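Local coordinates for protein sugar phosphate isomerase/epimerase (Parabacteroides distasonis, PDB 3L23) that binds a magnesium ion in a xylose isomerase-like TIM barrel and is probably a sugar phosphate isomerase or epimerase, its substrate not established, at residues G12-L17 and G42-E47; M215-T220 and M255-I260; L241-R246 and K270-E275. All coordinates share one frame; numbering follows the deposited sequence. Where two conformers were deposited one is given.

Contact 1 (G12-L17 and G42-E47); sequences GKEIGL and GYSKLE. With EDO (1,2-ethanediol), chain F.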
loop_
_atom_site.group_PDB
_atom_site.type_symbol
_atom_site.label_atom_id
_atom_site.label_comp_id
_atom_site.label_asym_id
_atom_site.label_seq_id
_atom_site.Cartn_x
_atom_site.Cartn_y
_atom_site.Cartn_z
ATOM N N GLY A 12 8.022 11.133 -21.183
ATOM C CA GLY A 12 7.004 10.056 -20.964
ATOM C C GLY A 12 7.413 9.089 -19.856
ATOM O O GLY A 12 7.617 7.893 -20.104
ATOM N N LYS A 13 7.561 9.598 -18.637
ATOM C CA LYS A 13 7.886 8.747 -17.503
ATOM C C LYS A 13 6.655 7.979 -17.109
ATOM O O LYS A 13 5.546 8.524 -17.221
ATOM C CB LYS A 13 8.360 9.599 -16.337
ATOM C CG LYS A 13 9.610 10.407 -16.635
ATOM C CD LYS A 13 10.181 11.104 -15.409
ATOM C CE LYS A 13 11.219 12.158 -15.766
ATOM N NZ LYS A 13 11.879 12.806 -14.563
ATOM N N GLU A 14 6.845 6.732 -16.663
ATOM C CA GLU A 14 5.781 5.918 -16.117
ATOM C C GLU A 14 5.627 6.273 -14.652
ATOM O O GLU A 14 6.576 6.098 -13.885
ATOM C CB GLU A 14 6.152 4.466 -16.208
ATOM C CG GLU A 14 6.080 3.923 -17.592
ATOM C CD GLU A 14 4.987 2.897 -17.679
ATOM O OE1 GLU A 14 3.775 3.291 -17.710
ATOM O OE2 GLU A 14 5.373 1.685 -17.668
ATOM N N ILE A 15 4.444 6.735 -14.256
ATOM C CA ILE A 15 4.180 7.156 -12.887
ATOM C C ILE A 15 2.902 6.530 -12.365
ATOM O O ILE A 15 1.874 6.571 -13.031
ATOM C CB ILE A 15 4.086 8.746 -12.743
ATOM C CG1 ILE A 15 5.274 9.452 -13.416
ATOM C CG2 ILE A 15 4.006 9.170 -11.294
ATOM C CD1 ILE A 15 5.174 10.970 -13.503
ATOM N N GLY A 16 2.982 5.923 -11.182
ATOM C CA GLY A 16 1.819 5.366 -10.553
ATOM C C GLY A 16 1.171 6.290 -9.569
ATOM O O GLY A 16 1.847 7.143 -8.958
ATOM N N LEU A 17 -0.138 6.090 -9.348
ATOM C CA LEU A 17 -0.918 6.841 -8.350
ATOM C C LEU A 17 -1.755 5.923 -7.469
ATOM O O LEU A 17 -2.522 5.084 -7.980
ATOM C CB LEU A 17 -1.893 7.824 -9.018
ATOM C CG LEU A 17 -2.702 8.818 -8.190
ATOM C CD1 LEU A 17 -1.828 9.748 -7.303
ATOM C CD2 LEU A 17 -3.669 9.664 -9.066
ATOM N N GLY A 42 -0.171 13.119 -15.987
ATOM C CA GLY A 42 1.063 12.369 -16.258
ATOM C C GLY A 42 1.147 11.004 -15.612
ATOM O O GLY A 42 2.210 10.399 -15.615
ATOM N N TYR A 43 0.039 10.508 -15.059
ATOM C CA TYR A 43 -0.000 9.190 -14.450
ATOM C C TYR A 43 -0.403 8.122 -15.456
ATOM O O TYR A 43 -1.221 8.361 -16.304
ATOM C CB TYR A 43 -0.989 9.171 -13.270
ATOM C CG TYR A 43 -0.564 10.072 -12.153
ATOM C CD1 TYR A 43 0.401 9.660 -11.234
ATOM C CD2 TYR A 43 -1.053 11.373 -12.035
ATOM C CE1 TYR A 43 0.832 10.496 -10.231
ATOM C CE2 TYR A 43 -0.594 12.230 -10.992
ATOM C CZ TYR A 43 0.327 11.754 -10.079
ATOM O OH TYR A 43 0.818 12.546 -9.034
ATOM N N SER A 44 0.138 6.913 -15.306
ATOM C CA SER A 44 -0.224 5.806 -16.190
ATOM C C SER A 44 -0.698 4.518 -15.513
ATOM O O SER A 44 -1.337 3.679 -16.157
ATOM C CB SER A 44 1.001 5.489 -17.050
ATOM O OG SER A 44 2.062 5.130 -16.172
ATOM N N LYS A 45 -0.361 4.379 -14.237
ATOM C CA LYS A 45 -0.586 3.196 -13.445
ATOM C C LYS A 45 -1.342 3.533 -12.157
ATOM O O LYS A 45 -1.048 4.529 -11.482
ATOM C CB LYS A 45 0.778 2.545 -13.103
ATOM C CG LYS A 45 1.483 1.990 -14.328
ATOM C CD LYS A 45 2.994 1.849 -14.162
ATOM C CE LYS A 45 3.384 0.749 -13.184
ATOM N NZ LYS A 45 4.896 0.471 -13.213
ATOM N N LEU A 46 -2.314 2.705 -11.805
ATOM C CA LEU A 46 -3.149 2.935 -10.619
ATOM C C LEU A 46 -2.982 1.846 -9.580
ATOM O O LEU A 46 -2.841 0.693 -9.941
ATOM C CB LEU A 46 -4.603 2.966 -11.001
ATOM C CG LEU A 46 -5.012 4.052 -12.000
ATOM C CD1 LEU A 46 -6.525 3.907 -12.278
ATOM C CD2 LEU A 46 -4.633 5.480 -11.551
ATOM N N GLU A 47 -2.963 2.246 -8.313
ATOM C CA GLU A 47 -3.190 1.344 -7.209
ATOM C C GLU A 47 -4.521 1.772 -6.614
ATOM O O GLU A 47 -4.718 2.966 -6.268
ATOM C CB GLU A 47 -2.102 1.452 -6.186
ATOM C CG GLU A 47 -2.278 0.465 -5.007
ATOM C CD GLU A 47 -1.088 0.575 -4.093
ATOM O OE1 GLU A 47 -0.958 1.643 -3.440
ATOM O OE2 GLU A 47 -0.272 -0.381 -4.061
HETATM C C1 EDO F . 5.501 3.569 -11.580
HETATM O O1 EDO F . 4.979 2.331 -11.051
HETATM C C2 EDO F . 6.874 3.348 -12.188
HETATM O O2 EDO F . 6.711 2.475 -13.293
HETATM O O HOH W 1 3.047 8.028 -16.543
HETATM O O HOH W 2 4.485 11.430 -17.615
HETATM O O HOH W 3 5.402 -0.482 -16.159
#
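Ser44 and Glu14 meet through their side chains: OG of Ser44 donates to OE1 of Glu14 over 2.9 Å, reaching the carboxylate oxygen on its anti side and 32° out of the carboxylate plane. With chi1 at 60°, the serine oxygen sits between its own backbone N and carbonyl carbon, where it faces the Glu14-Ile15 backbone and takes a weak bond from Ile15 N. The main chains are joined more firmly. Ser44 N gives Ile15 O a nearly straight bond of 2.9 Å, lying in the carbonyl plane, and Lys45 N adds a longer, weak one to the same oxygen. Further on, Leu17 N donates to Lys45 O (2.8 Å) and Glu47 N to Leu17 O (2.9 Å), the alternation expected of parallel strands. Before the strands pair, a water bridges Lys13 O, Gly42 O and Ile15 N. The ammonium of Lys45 makes a salt bridge with Asp271 and also binds an ethanediol molecule, probably from the crystallisation liquor; a water links it to Glu14 OE2.

On the face bearing Leu17 and Leu46, the Tyr43 ring is the centre of the packing. CB of Leu17 makes an off-centre CH-pi contact, 4.2 Å from the ring centroid, and its two methyls lie over the same face. Ile15 CG2 comes obliquely to CE1 at 3.6 Å, while the Tyr43 hydroxyl bonds Val289 O of helix 285-298, which covers this side. Gly42, at a positive phi of 110°, ends helix 31-40 in a Schellman motif and turns the chain into strand 45-52. Strand 16-18, helix 31-40 and strand 45-52 thus form a parallel beta-alpha-beta unit, the repeating element of a TIM barrel.

Contact 2 (M215-T220 and M255-I260); sequences MDVYWT and MNFEMI. With MG (magnesium ion), chain B.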
loop_
_atom_site.group_PDB
_atom_site.type_symbol
_atom_site.label_atom_id
_atom_site.label_comp_id
_atom_site.label_asym_id
_atom_site.label_seq_id
_atom_site.Cartn_x
_atom_site.Cartn_y
_atom_site.Cartn_z
HETATM N N MSE A 215 6.984 -0.755 0.648
HETATM C CA MSE A 215 7.473 0.145 1.694
HETATM C C MSE A 215 6.986 1.566 1.403
HETATM O O MSE A 215 7.216 2.109 0.313
HETATM C CB MSE A 215 8.996 0.134 1.788
HETATM C CG MSE A 215 9.547 1.245 2.683
HETATM SE SE MSE A 215 11.319 0.892 3.304
HETATM C CE MSE A 215 10.875 -0.167 4.803
ATOM N N ASP A 216 6.302 2.162 2.368
ATOM C CA ASP A 216 5.905 3.569 2.259
ATOM C C ASP A 216 7.050 4.373 2.833
ATOM O O ASP A 216 7.307 4.349 4.046
ATOM C CB ASP A 216 4.598 3.826 2.972
ATOM C CG ASP A 216 4.087 5.237 2.794
ATOM O OD1 ASP A 216 4.847 6.164 3.088
ATOM O OD2 ASP A 216 2.898 5.394 2.447
ATOM N N VAL A 217 7.720 5.106 1.951
ATOM C CA VAL A 217 8.957 5.765 2.385
ATOM C C VAL A 217 8.701 6.846 3.433
ATOM O O VAL A 217 9.561 7.072 4.292
ATOM C CB VAL A 217 9.800 6.299 1.183
ATOM C CG1 VAL A 217 10.199 5.147 0.293
ATOM C CG2 VAL A 217 9.064 7.386 0.371
ATOM N N TYR A 218 7.584 7.588 3.318
ATOM C CA TYR A 218 7.271 8.649 4.261
ATOM C C TYR A 218 6.981 8.061 5.652
ATOM O O TYR A 218 7.501 8.544 6.685
ATOM C CB TYR A 218 6.046 9.442 3.812
ATOM C CG TYR A 218 5.497 10.418 4.832
ATOM C CD1 TYR A 218 6.081 11.670 5.069
ATOM C CD2 TYR A 218 4.357 10.107 5.617
ATOM C CE1 TYR A 218 5.534 12.558 5.965
ATOM C CE2 TYR A 218 3.843 10.965 6.483
ATOM C CZ TYR A 218 4.422 12.209 6.694
ATOM O OH TYR A 218 3.923 13.106 7.578
ATOM N N TRP A 219 6.107 7.054 5.692
ATOM C CA TRP A 219 5.749 6.521 6.988
ATOM C C TRP A 219 6.914 5.805 7.644
ATOM O O TRP A 219 6.971 5.701 8.862
ATOM C CB TRP A 219 4.494 5.638 6.917
ATOM C CG TRP A 219 3.271 6.486 6.755
ATOM C CD1 TRP A 219 2.542 6.652 5.630
ATOM C CD2 TRP A 219 2.671 7.325 7.753
ATOM N NE1 TRP A 219 1.544 7.543 5.845
ATOM C CE2 TRP A 219 1.574 7.954 7.154
ATOM C CE3 TRP A 219 2.952 7.587 9.090
ATOM C CZ2 TRP A 219 0.762 8.851 7.832
ATOM C CZ3 TRP A 219 2.133 8.453 9.796
ATOM C CH2 TRP A 219 1.055 9.110 9.152
ATOM N N THR A 220 7.858 5.313 6.866
ATOM C CA THR A 220 9.123 4.736 7.400
ATOM C C THR A 220 9.926 5.796 8.141
ATOM O O THR A 220 10.329 5.619 9.319
ATOM C CB THR A 220 9.966 4.024 6.287
ATOM O OG1 THR A 220 9.132 3.044 5.662
ATOM C CG2 THR A 220 11.213 3.330 6.883
HETATM N N MSE A 255 12.455 13.824 3.670
HETATM C CA MSE A 255 12.535 13.074 2.442
HETATM C C MSE A 255 13.692 13.507 1.527
HETATM O O MSE A 255 13.815 14.672 1.086
HETATM C CB MSE A 255 11.215 13.059 1.641
HETATM C CG MSE A 255 9.955 12.833 2.476
HETATM SE SE MSE A 255 10.115 11.475 3.800
HETATM C CE MSE A 255 10.469 10.099 2.551
ATOM N N ASN A 256 14.537 12.525 1.311
ATOM C CA ASN A 256 15.596 12.615 0.327
ATOM C C ASN A 256 15.167 11.753 -0.873
ATOM O O ASN A 256 15.544 10.574 -0.996
ATOM C CB ASN A 256 16.927 12.121 0.883
ATOM C CG ASN A 256 18.083 12.385 -0.090
ATOM O OD1 ASN A 256 17.864 12.641 -1.269
ATOM N ND2 ASN A 256 19.298 12.389 0.424
ATOM N N PHE A 257 14.373 12.334 -1.755
ATOM C CA PHE A 257 13.902 11.563 -2.919
ATOM C C PHE A 257 15.034 11.169 -3.900
ATOM O O PHE A 257 14.962 10.082 -4.485
ATOM C CB PHE A 257 12.759 12.282 -3.619
ATOM C CG PHE A 257 11.516 12.335 -2.808
ATOM C CD1 PHE A 257 10.897 11.161 -2.374
ATOM C CD2 PHE A 257 10.983 13.560 -2.434
ATOM C CE1 PHE A 257 9.721 11.252 -1.615
ATOM C CE2 PHE A 257 9.838 13.648 -1.671
ATOM C CZ PHE A 257 9.205 12.506 -1.288
ATOM N N GLU A 258 16.074 11.980 -4.035
ATOM C CA GLU A 258 17.187 11.601 -4.917
ATOM C C GLU A 258 17.779 10.269 -4.469
ATOM O O GLU A 258 17.972 9.377 -5.286
ATOM C CB GLU A 258 18.243 12.704 -4.995
ATOM C CG GLU A 258 19.395 12.382 -5.953
ATOM C CD GLU A 258 20.388 13.505 -6.098
ATOM O OE1 GLU A 258 20.245 14.563 -5.432
ATOM O OE2 GLU A 258 21.326 13.337 -6.902
HETATM N N MSE A 259 18.061 10.128 -3.177
HETATM C CA MSE A 259 18.633 8.892 -2.643
HETATM C C MSE A 259 17.643 7.747 -2.685
HETATM O O MSE A 259 18.019 6.611 -2.965
HETATM C CB MSE A 259 19.193 9.126 -1.210
HETATM C CG MSE A 259 19.980 7.999 -0.648
HETATM SE SE MSE A 259 21.712 7.806 -1.530
HETATM C CE MSE A 259 21.461 5.871 -1.938
ATOM N N ILE A 260 16.374 8.026 -2.366
ATOM C CA ILE A 260 15.328 7.012 -2.429
ATOM C C ILE A 260 15.228 6.427 -3.852
ATOM O O ILE A 260 15.236 5.213 -4.012
ATOM C CB ILE A 260 13.980 7.559 -1.951
ATOM C CG1 ILE A 260 14.020 7.709 -0.440
ATOM C CG2 ILE A 260 12.824 6.652 -2.355
ATOM C CD1 ILE A 260 12.862 8.517 0.117
HETATM MG MG MG B . 1.127 4.750 1.818
HETATM O O HOH W 4 0.342 5.405 3.685
HETATM O O HOH W 5 -1.158 4.182 1.591
#
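Val217 and Ile260 reach toward each other tip to tip, with Ile260 CD1 3.9 Å from Val217 CB and Ile260 CG2 near Val217 CG1. With CG1 of the valine anti to the carbonyl carbon (chi1 -61°), its other methyl, CG2, falls between backbone N and carbonyl carbon and meets the Met255 methyl, CE, at 3.8 Å. The same CG2 lies at the edge of the Phe257 ring, near its plane.

Met255, a selenomethionine, folds back through bends at chi2 and chi3. Its CE comes within 3.6 Å of Val217 O, and its selenium approaches CD1 of Tyr218 obliquely at 4.2 Å. CB of Met255 rests over one face of the Phe257 ring, offset toward its rim. The Tyr218 hydroxyl points beyond this packing to a hydrogen bond with Arg246.

Each segment carries its own helix N-cap. Asp216 OD1 accepts from Trp219 N at 3.0 Å, from above the carboxylate plane, while OD2 binds the magnesium ion at 2.0 Å. Asn256 OD1 likewise accepts from Met259 N (3.2 Å) at the start of helix 257-267. No hydrogen bond spans the contact: apolar side chains join the two helix starts, and the polar bonds fix the helix ends separately, with the magnesium-binding aspartate held from its own helix.

Contact 3 (L241-R246 and K270-E275); sequences LHIKDR and KDYFVE. With MG (magnesium ion), chain B; EDO (1,2-ethanediol), chain F.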
loop_
_atom_site.group_PDB
_atom_site.type_symbol
_atom_site.label_atom_id
_atom_site.label_comp_id
_atom_site.label_asym_id
_atom_site.label_seq_id
_atom_site.Cartn_x
_atom_site.Cartn_y
_atom_site.Cartn_z
ATOM N N LEU A 241 7.197 0.514 -3.923
ATOM C CA LEU A 241 7.232 1.633 -2.988
ATOM C C LEU A 241 5.997 2.538 -3.046
ATOM O O LEU A 241 5.353 2.662 -4.069
ATOM C CB LEU A 241 8.438 2.572 -3.241
ATOM C CG LEU A 241 9.861 2.003 -3.180
ATOM C CD1 LEU A 241 10.880 3.092 -3.419
ATOM C CD2 LEU A 241 10.057 1.348 -1.806
ATOM N N HIS A 242 5.667 3.147 -1.912
ATOM C CA HIS A 242 4.888 4.371 -1.917
ATOM C C HIS A 242 5.844 5.536 -1.796
ATOM O O HIS A 242 6.699 5.560 -0.897
ATOM C CB HIS A 242 3.887 4.430 -0.768
ATOM C CG HIS A 242 2.579 3.784 -1.087
ATOM N ND1 HIS A 242 1.467 3.943 -0.274
ATOM C CD2 HIS A 242 2.211 2.967 -2.097
ATOM C CE1 HIS A 242 0.461 3.277 -0.824
ATOM N NE2 HIS A 242 0.885 2.678 -1.921
ATOM N N ILE A 243 5.722 6.474 -2.741
ATOM C CA ILE A 243 6.492 7.714 -2.765
ATOM C C ILE A 243 5.554 8.805 -2.259
ATOM O O ILE A 243 4.501 9.095 -2.852
ATOM C CB ILE A 243 7.016 8.028 -4.199
ATOM C CG1 ILE A 243 7.935 6.923 -4.761
ATOM C CG2 ILE A 243 7.745 9.387 -4.300
ATOM C CD1 ILE A 243 9.187 6.601 -3.958
ATOM N N LYS A 244 5.923 9.372 -1.108
ATOM C CA LYS A 244 5.061 10.239 -0.330
ATOM C C LYS A 244 5.917 11.210 0.454
ATOM O O LYS A 244 7.038 10.841 0.838
ATOM C CB LYS A 244 4.252 9.396 0.660
ATOM C CG LYS A 244 3.209 10.141 1.382
ATOM C CD LYS A 244 2.390 9.310 2.356
ATOM C CE LYS A 244 1.359 10.190 3.027
ATOM N NZ LYS A 244 1.926 11.404 3.745
ATOM N N ASP A 245 5.386 12.407 0.721
ATOM C CA ASP A 245 6.038 13.446 1.539
ATOM C C ASP A 245 4.964 13.863 2.564
ATOM O O ASP A 245 3.909 13.218 2.647
ATOM C CB ASP A 245 6.500 14.613 0.627
ATOM C CG ASP A 245 7.644 15.439 1.208
ATOM O OD1 ASP A 245 7.779 15.584 2.456
ATOM O OD2 ASP A 245 8.396 16.040 0.386
ATOM N N ARG A 246 5.219 14.904 3.348
ATOM C CA ARG A 246 4.199 15.466 4.236
ATOM C C ARG A 246 2.986 15.913 3.423
ATOM O O ARG A 246 1.816 15.643 3.795
ATOM C CB ARG A 246 4.787 16.621 5.014
ATOM C CG ARG A 246 3.832 17.451 5.850
ATOM C CD ARG A 246 2.974 16.671 6.799
ATOM N NE ARG A 246 3.724 15.853 7.752
ATOM C CZ ARG A 246 4.175 16.235 8.946
ATOM N NH1 ARG A 246 4.043 17.472 9.395
ATOM N NH2 ARG A 246 4.792 15.335 9.696
ATOM N N LYS A 270 10.493 -2.185 -9.717
ATOM C CA LYS A 270 9.809 -1.838 -10.966
ATOM C C LYS A 270 8.462 -1.130 -10.792
ATOM O O LYS A 270 7.810 -0.828 -11.786
ATOM C CB LYS A 270 9.506 -3.119 -11.728
ATOM N N ASP A 271 7.988 -0.935 -9.578
ATOM C CA ASP A 271 6.709 -0.282 -9.410
ATOM C C ASP A 271 6.712 0.632 -8.204
ATOM O O ASP A 271 7.180 0.256 -7.148
ATOM C CB ASP A 271 5.613 -1.351 -9.255
ATOM C CG ASP A 271 5.386 -2.125 -10.551
ATOM O OD1 ASP A 271 4.965 -1.470 -11.538
ATOM O OD2 ASP A 271 5.635 -3.343 -10.559
ATOM N N TYR A 272 6.189 1.841 -8.392
ATOM C CA TYR A 272 5.927 2.732 -7.307
ATOM C C TYR A 272 4.630 3.477 -7.546
ATOM O O TYR A 272 4.161 3.610 -8.693
ATOM C CB TYR A 272 7.080 3.719 -7.050
ATOM C CG TYR A 272 7.232 4.798 -8.097
ATOM C CD1 TYR A 272 6.510 5.983 -8.050
ATOM C CD2 TYR A 272 8.121 4.647 -9.136
ATOM C CE1 TYR A 272 6.665 6.975 -8.999
ATOM C CE2 TYR A 272 8.257 5.639 -10.094
ATOM C CZ TYR A 272 7.537 6.810 -9.998
ATOM O OH TYR A 272 7.667 7.815 -10.955
ATOM N N PHE A 273 4.053 3.939 -6.442
ATOM C CA PHE A 273 2.833 4.759 -6.446
ATOM C C PHE A 273 2.987 6.030 -5.622
ATOM O O PHE A 273 3.457 6.014 -4.474
ATOM C CB PHE A 273 1.654 3.958 -5.934
ATOM C CG PHE A 273 1.431 2.716 -6.721
ATOM C CD1 PHE A 273 0.828 2.788 -7.956
ATOM C CD2 PHE A 273 1.987 1.514 -6.321
ATOM C CE1 PHE A 273 0.686 1.649 -8.741
ATOM C CE2 PHE A 273 1.833 0.371 -7.065
ATOM C CZ PHE A 273 1.199 0.436 -8.313
ATOM N N VAL A 274 2.592 7.134 -6.242
ATOM C CA VAL A 274 2.454 8.414 -5.551
ATOM C C VAL A 274 1.315 8.384 -4.567
ATOM O O VAL A 274 0.215 7.903 -4.867
ATOM C CB VAL A 274 2.205 9.593 -6.585
ATOM C CG1 VAL A 274 1.690 10.856 -5.877
ATOM C CG2 VAL A 274 3.469 9.818 -7.407
ATOM N N GLU A 275 1.559 8.936 -3.380
ATOM C CA GLU A 275 0.520 9.102 -2.396
ATOM C C GLU A 275 0.533 10.501 -1.818
ATOM O O GLU A 275 1.611 11.086 -1.603
ATOM C CB GLU A 275 0.689 8.077 -1.286
ATOM C CG GLU A 275 -0.407 8.222 -0.261
ATOM C CD GLU A 275 -0.435 7.099 0.733
ATOM O OE1 GLU A 275 0.591 6.475 0.982
ATOM O OE2 GLU A 275 -1.512 6.853 1.298
HETATM MG MG MG B . 1.127 4.750 1.818
HETATM C C1 EDO F . 5.501 3.569 -11.580
HETATM O O1 EDO F . 4.979 2.331 -11.051
HETATM C C2 EDO F . 6.874 3.348 -12.188
HETATM O O2 EDO F . 6.711 2.475 -13.293
HETATM O O HOH W 6 2.800 13.182 -0.388
HETATM O O HOH W 5 -1.158 4.182 1.591
HETATM O O HOH W 4 0.342 5.405 3.685
#
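This buried contact pairs parallel strands 238-243 and 272-274 of the barrel wall; the axes of the short segments 241-243 and 272-274 approach to 4.7 Å, their directions 27° apart. Leu241 faces Tyr272, His242 Phe273, and Ile243 Val274. The backbone bonds alternate between the strands: Leu241 N to Asp271 O, Phe273 N to Leu241 O, Ile243 N to Phe273 O (2.9 Å) and Glu275 N to Ile243 O.

His242 and Phe273 point into the barrel, and CD2 of the imidazole lies at the edge of the phenyl ring. ND1 of His242 binds magnesium at 2.3 Å, and OE1 of Glu275 binds it at 2.0 Å. With imidazole and carboxylate planes 86° apart, these two atoms come within 3.0 Å of each other. NE2 of His242 is hydrogen-bonded to Glu47, a second-shell contact consistent with holding the ring's rotation, while Glu275 OE2 accepts from a metal-bound water. Asp216 and His165 complete the protein ligands.

On the outward face, Ile243 CG1 meets Tyr272 CD1 obliquely at 3.7 Å. Helices 257-267 and 285-298 flank the tyrosine, and ethanediol covers one ring face. Replacing this tyrosine by alanine is likely to open a gap beside Ile243 CG1 and between the helices. Strand 238-243, helix 257-267 and strand 272-274 form a beta-alpha-beta unit, its metal ligands toward the strands' C-terminal ends, fitting a xylose isomerase-like TIM barrel.

Overall arrangement
Contacts 1 and 3 are both parallel strand pairs of the same sheet, whereas contact 2 joins two helix starts through apolar packing, without a hydrogen bond across it. Contact 3 is buried, its centre about 9 Å from the centre of the chain; contact 2 is also buried but farther out, and contact 1 is only partly buried. Contacts 2 and 3 share the magnesium ion and alternate along the chain. Contact 1 closes earlier and meets contact 3 through Lys45 with Asp271 and Glu47 with His242. The chemistry differs accordingly: main-chain bonds with a partly exposed polar fringe in contact 1, apolar packing beside one metal ligand in contact 2, strand bonds with two metal ligands in contact 3.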